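Local coordinates for protein AvrA (Salmonella typhimurium, PDB 6BE0) that binds coenzyme A and inositol hexakisphosphate and probably transfers acetyl groups from acetyl-CoA to serine and threonine residues of other proteins, at residues E96-I101 with E163-P168; F74-A79 with L86-V91. All coordinates share one frame; numbering follows the deposited sequence.

In the fold
The two contacts are joined by strand 88-91 and helix 94-106, which follow each other in the chain, and their centres lie about 20 Å apart. Contact 2 is buried and wholly apolar in its side-chain meetings: helix 65-82 packs on the edge strand 88-91 close to the inositol hexakisphosphate site. Contact 1 sits farther out, its centre about 21 Å from that of the chain; it is only partly buried, and adds a glutamate to its aliphatic packing where helix 94-106 meets the turn after helix 151-164. Between them V91 packs its methyls against L97 and S100, whereas L88 and F90 of the same strand serve helix 65-82.

Contact 1 (E96-I101 with E163-P168); sequences ELVSSI and EREQLP
E165 reaches across to helix 94-106 and lays its side chain against V98 and the backbone beside it. Its CG is anti to its own carbonyl carbon (chi1 -64°), and a bend about CB-CG (chi2 -68°) turns the carboxylate aside, beside V98 and S99. As a result the methylene does part of the packing, with E165 CG 3.7 Å from V98 CB, and the two side chains cross at about a right angle. The carboxylate oxygens part company at the helix: OE1 of E165 lies 3.6 Å from the CG2 methyl of V98, while OE2 comes within 3.9 Å of S99 CA. The hydroxyl of S99 does not answer this approach, since its OG is bonded to the carbonyl oxygen of H95 one turn back. The backbone of E165 does find a polar partner on the same helix, its carbonyl oxygen accepting a hydrogen bond from NZ of K102.

At Q166 phi turns positive (53°), and the chain leaves the helical path. The bond from Q166 N to E163 O, 2.9 Å long, closes this last turn, after which the chain runs extended toward strand 170-176.

L167 then points back to helix 94-106 with one branch: its CD2 meets I101 CG2 at 3.9 Å, again with the side chains crossed. L167 also touches K102 and R105, while I101 rests on F114 and F130 of the sheet.

No hydrogen bond or salt bridge joins the two segments. The junction thus rests mainly on modest van der Waals packing, together with the K102 bond to the E165 carbonyl; the carboxylate of E165 lies beside a methyl and near the V98 carbonyl oxygen, a setting unlikely to attract it strongly.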
# COMPACT_ATOMS: atom_id res chain seq x y z
N GLU A 96 -9.15 -8.53 -13.51
CA GLU A 96 -8.00 -8.02 -14.25
C GLU A 96 -6.71 -8.28 -13.47
O GLU A 96 -5.64 -8.42 -14.06
CB GLU A 96 -8.18 -6.53 -14.54
CG GLU A 96 -7.08 -5.93 -15.41
CD GLU A 96 -7.31 -4.46 -15.71
OE1 GLU A 96 -8.48 -4.01 -15.64
OE2 GLU A 96 -6.33 -3.75 -16.01
N LEU A 97 -6.82 -8.34 -12.15
CA LEU A 97 -5.68 -8.66 -11.30
C LEU A 97 -5.23 -10.10 -11.51
O LEU A 97 -4.06 -10.35 -11.82
CB LEU A 97 -6.01 -8.44 -9.82
CG LEU A 97 -4.94 -8.88 -8.82
CD1 LEU A 97 -3.79 -7.89 -8.78
CD2 LEU A 97 -5.53 -9.08 -7.43
N VAL A 98 -6.15 -11.04 -11.33
CA VAL A 98 -5.80 -12.46 -11.35
C VAL A 98 -5.36 -12.91 -12.74
O VAL A 98 -4.49 -13.77 -12.87
CB VAL A 98 -6.97 -13.35 -10.86
CG1 VAL A 98 -7.27 -13.07 -9.40
CG2 VAL A 98 -8.21 -13.15 -11.73
N SER A 99 -5.95 -12.32 -13.77
CA SER A 99 -5.56 -12.62 -15.14
C SER A 99 -4.20 -11.99 -15.45
O SER A 99 -3.44 -12.51 -16.26
CB SER A 99 -6.61 -12.13 -16.13
OG SER A 99 -6.70 -10.72 -16.13
N SER A 100 -3.89 -10.88 -14.78
CA SER A 100 -2.58 -10.25 -14.91
C SER A 100 -1.53 -11.03 -14.13
O SER A 100 -0.37 -11.11 -14.53
CB SER A 100 -2.61 -8.80 -14.43
OG SER A 100 -3.33 -7.97 -15.32
N ILE A 101 -1.94 -11.62 -13.01
CA ILE A 101 -1.05 -12.48 -12.24
C ILE A 101 -0.68 -13.70 -13.07
O ILE A 101 0.46 -14.15 -13.06
CB ILE A 101 -1.70 -12.92 -10.90
CG1 ILE A 101 -1.73 -11.73 -9.93
CG2 ILE A 101 -0.92 -14.06 -10.26
CD1 ILE A 101 -2.57 -11.97 -8.69
N GLU A 163 -7.79 -18.91 -7.68
CA GLU A 163 -7.83 -20.35 -7.90
C GLU A 163 -8.44 -20.70 -9.26
O GLU A 163 -8.04 -21.68 -9.89
CB GLU A 163 -8.63 -21.05 -6.79
CG GLU A 163 -7.87 -21.19 -5.48
CD GLU A 163 -8.73 -21.80 -4.37
OE1 GLU A 163 -9.91 -22.10 -4.63
OE2 GLU A 163 -8.20 -21.99 -3.25
N ARG A 164 -9.39 -19.89 -9.71
CA ARG A 164 -10.06 -20.14 -10.98
C ARG A 164 -9.12 -19.99 -12.18
O ARG A 164 -9.34 -20.61 -13.22
CB ARG A 164 -11.27 -19.21 -11.15
CG ARG A 164 -12.55 -19.77 -10.55
CD ARG A 164 -13.76 -18.92 -10.88
NE ARG A 164 -13.79 -17.67 -10.13
CZ ARG A 164 -14.21 -17.54 -8.88
NH1 ARG A 164 -14.65 -18.60 -8.21
NH2 ARG A 164 -14.20 -16.36 -8.29
N GLU A 165 -8.09 -19.17 -12.03
CA GLU A 165 -7.09 -19.03 -13.09
C GLU A 165 -6.22 -20.29 -13.17
O GLU A 165 -5.51 -20.50 -14.15
CB GLU A 165 -6.21 -17.80 -12.84
CG GLU A 165 -6.96 -16.47 -12.89
CD GLU A 165 -7.46 -16.12 -14.28
OE1 GLU A 165 -8.58 -15.58 -14.39
OE2 GLU A 165 -6.74 -16.38 -15.26
N GLN A 166 -6.31 -21.11 -12.13
CA GLN A 166 -5.60 -22.39 -12.07
C GLN A 166 -4.10 -22.24 -12.34
O GLN A 166 -3.59 -22.69 -13.37
CB GLN A 166 -6.20 -23.39 -13.07
CG GLN A 166 -7.63 -23.78 -12.73
CD GLN A 166 -8.06 -25.06 -13.41
OE1 GLN A 166 -8.14 -26.11 -12.76
NE2 GLN A 166 -8.34 -24.99 -14.70
N LEU A 167 -3.41 -21.61 -11.40
CA LEU A 167 -1.95 -21.55 -11.41
C LEU A 167 -1.40 -22.67 -10.53
O LEU A 167 -1.80 -22.78 -9.37
CB LEU A 167 -1.45 -20.19 -10.92
CG LEU A 167 -1.46 -19.03 -11.92
CD1 LEU A 167 -2.86 -18.77 -12.45
CD2 LEU A 167 -0.90 -17.79 -11.26
N PRO A 168 -0.49 -23.49 -11.06
CA PRO A 168 0.06 -24.55 -10.21
C PRO A 168 0.93 -24.00 -9.09
O PRO A 168 1.61 -22.99 -9.29
CB PRO A 168 0.89 -25.39 -11.18
CG PRO A 168 1.30 -24.42 -12.24
CD PRO A 168 0.15 -23.47 -12.39

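Contact 2 (F74-A79 with L86-V91); sequences FLVAQA and LNLKFV
V76 of helix 65-82 carries most of this contact, pressing both methyls onto strand 88-91. Having CG1 anti to the backbone N (chi1 169°) puts that methyl against L88 and its carbonyl, and leaves CG2 to reach both L88 and F90; V76 crosses each of these side chains at about a right angle. CG1 of V76 sits 3.9 Å from L88 CG, and CG2 of V76 is 4.0 Å from F90 CB. L88 CD2 lies 4.0 Å from each of V76 CG1 and CG2, and so fits against both methyls. In F90 it is the CB that takes part; the ring continues away to L69 and M72, earlier on the same helix. One turn after V76, the CB of A79 meets L86 CD2 at 3.8 Å, extending the aliphatic seam to the loop just ahead of the strand.

Methyl-to-carbonyl approaches accompany this packing. V76 CG1 lies 3.7 Å from the backbone oxygen of L88, and L86 CD2 is 3.9 Å from the oxygen of A79. Neither is a hydrogen bond, and none crosses between the segments. A nearby polar tie comes from just beyond segment 74-79, where OD1 of N80 accepts from the backbone N of L88.

Along one edge, strand 88-91 is hydrogen-bonded to the parallel strand 111-117, and helix 65-82 lies over a face of the mixed sheet at this outermost strand, an alpha/beta layer. Its A79 end borders the inositol hexakisphosphate pocket: A79 packs against K195 and L86 lies close to Y83, two residues that bind this ligand.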
# COMPACT_ATOMS: atom_id res chain seq x y z
N PHE A 74 -0.71 7.74 -14.48
CA PHE A 74 0.48 8.59 -14.56
C PHE A 74 1.40 8.34 -13.38
O PHE A 74 2.62 8.32 -13.52
CB PHE A 74 0.08 10.06 -14.61
CG PHE A 74 -0.92 10.38 -15.69
CD1 PHE A 74 -0.52 10.48 -17.01
CD2 PHE A 74 -2.25 10.59 -15.38
CE1 PHE A 74 -1.43 10.77 -18.00
CE2 PHE A 74 -3.17 10.89 -16.37
CZ PHE A 74 -2.76 10.98 -17.68
N LEU A 75 0.81 8.17 -12.20
CA LEU A 75 1.57 7.94 -10.98
C LEU A 75 2.32 6.61 -11.05
O LEU A 75 3.44 6.49 -10.56
CB LEU A 75 0.65 7.98 -9.76
CG LEU A 75 0.05 9.35 -9.45
CD1 LEU A 75 -0.98 9.26 -8.34
CD2 LEU A 75 1.15 10.34 -9.08
N VAL A 76 1.68 5.61 -11.65
CA VAL A 76 2.29 4.30 -11.81
C VAL A 76 3.41 4.37 -12.85
O VAL A 76 4.49 3.80 -12.65
CB VAL A 76 1.25 3.24 -12.21
CG1 VAL A 76 1.92 1.94 -12.65
CG2 VAL A 76 0.30 2.99 -11.06
N ALA A 77 3.15 5.06 -13.96
CA ALA A 77 4.17 5.26 -14.99
C ALA A 77 5.38 5.99 -14.41
O ALA A 77 6.52 5.69 -14.75
CB ALA A 77 3.59 6.03 -16.16
N GLN A 78 5.11 6.95 -13.54
CA GLN A 78 6.16 7.72 -12.88
C GLN A 78 7.01 6.82 -11.98
O GLN A 78 8.23 6.91 -11.99
CB GLN A 78 5.54 8.85 -12.06
CG GLN A 78 6.54 9.64 -11.23
CD GLN A 78 5.96 10.91 -10.66
OE1 GLN A 78 6.19 12.00 -11.19
NE2 GLN A 78 5.19 10.79 -9.59
N ALA A 79 6.34 5.97 -11.21
CA ALA A 79 7.03 5.09 -10.27
C ALA A 79 7.93 4.10 -11.00
O ALA A 79 9.04 3.80 -10.55
CB ALA A 79 6.02 4.34 -9.42
N LEU A 86 10.79 -2.24 -10.35
CA LEU A 86 9.55 -2.24 -9.58
C LEU A 86 8.49 -3.15 -10.19
O LEU A 86 7.83 -3.90 -9.48
CB LEU A 86 9.01 -0.82 -9.45
CG LEU A 86 7.65 -0.63 -8.78
CD1 LEU A 86 7.73 -1.01 -7.30
CD2 LEU A 86 7.17 0.80 -8.95
N ASN A 87 8.33 -3.06 -11.51
CA ASN A 87 7.31 -3.83 -12.22
C ASN A 87 5.92 -3.63 -11.63
O ASN A 87 5.29 -4.58 -11.15
CB ASN A 87 7.66 -5.32 -12.22
CG ASN A 87 8.86 -5.64 -13.09
OD1 ASN A 87 9.23 -4.85 -13.97
ND2 ASN A 87 9.47 -6.79 -12.86
N LEU A 88 5.43 -2.39 -11.68
CA LEU A 88 4.11 -2.07 -11.15
C LEU A 88 3.07 -2.01 -12.26
O LEU A 88 3.30 -1.41 -13.31
CB LEU A 88 4.15 -0.74 -10.39
CG LEU A 88 2.87 -0.35 -9.65
CD1 LEU A 88 2.47 -1.42 -8.64
CD2 LEU A 88 3.04 0.99 -8.96
N LYS A 89 1.93 -2.64 -12.01
CA LYS A 89 0.80 -2.62 -12.93
C LYS A 89 -0.44 -2.10 -12.22
O LYS A 89 -0.70 -2.46 -11.07
CB LYS A 89 0.53 -4.01 -13.51
CG LYS A 89 1.52 -4.45 -14.58
CD LYS A 89 1.36 -3.64 -15.85
CE LYS A 89 2.14 -4.23 -17.01
NZ LYS A 89 2.04 -3.38 -18.22
N PHE A 90 -1.21 -1.26 -12.90
CA PHE A 90 -2.49 -0.79 -12.38
C PHE A 90 -3.62 -1.57 -13.03
O PHE A 90 -3.78 -1.54 -14.25
CB PHE A 90 -2.65 0.71 -12.62
CG PHE A 90 -3.99 1.24 -12.20
CD1 PHE A 90 -4.47 1.02 -10.92
CD2 PHE A 90 -4.77 1.99 -13.08
CE1 PHE A 90 -5.71 1.51 -10.53
CE2 PHE A 90 -6.00 2.48 -12.69
CZ PHE A 90 -6.47 2.25 -11.41
N VAL A 91 -4.39 -2.27 -12.21
CA VAL A 91 -5.53 -3.05 -12.68
C VAL A 91 -6.80 -2.52 -12.03
O VAL A 91 -6.77 -2.03 -10.91
CB VAL A 91 -5.35 -4.56 -12.37
CG1 VAL A 91 -4.17 -5.12 -13.16
CG2 VAL A 91 -5.16 -4.79 -10.88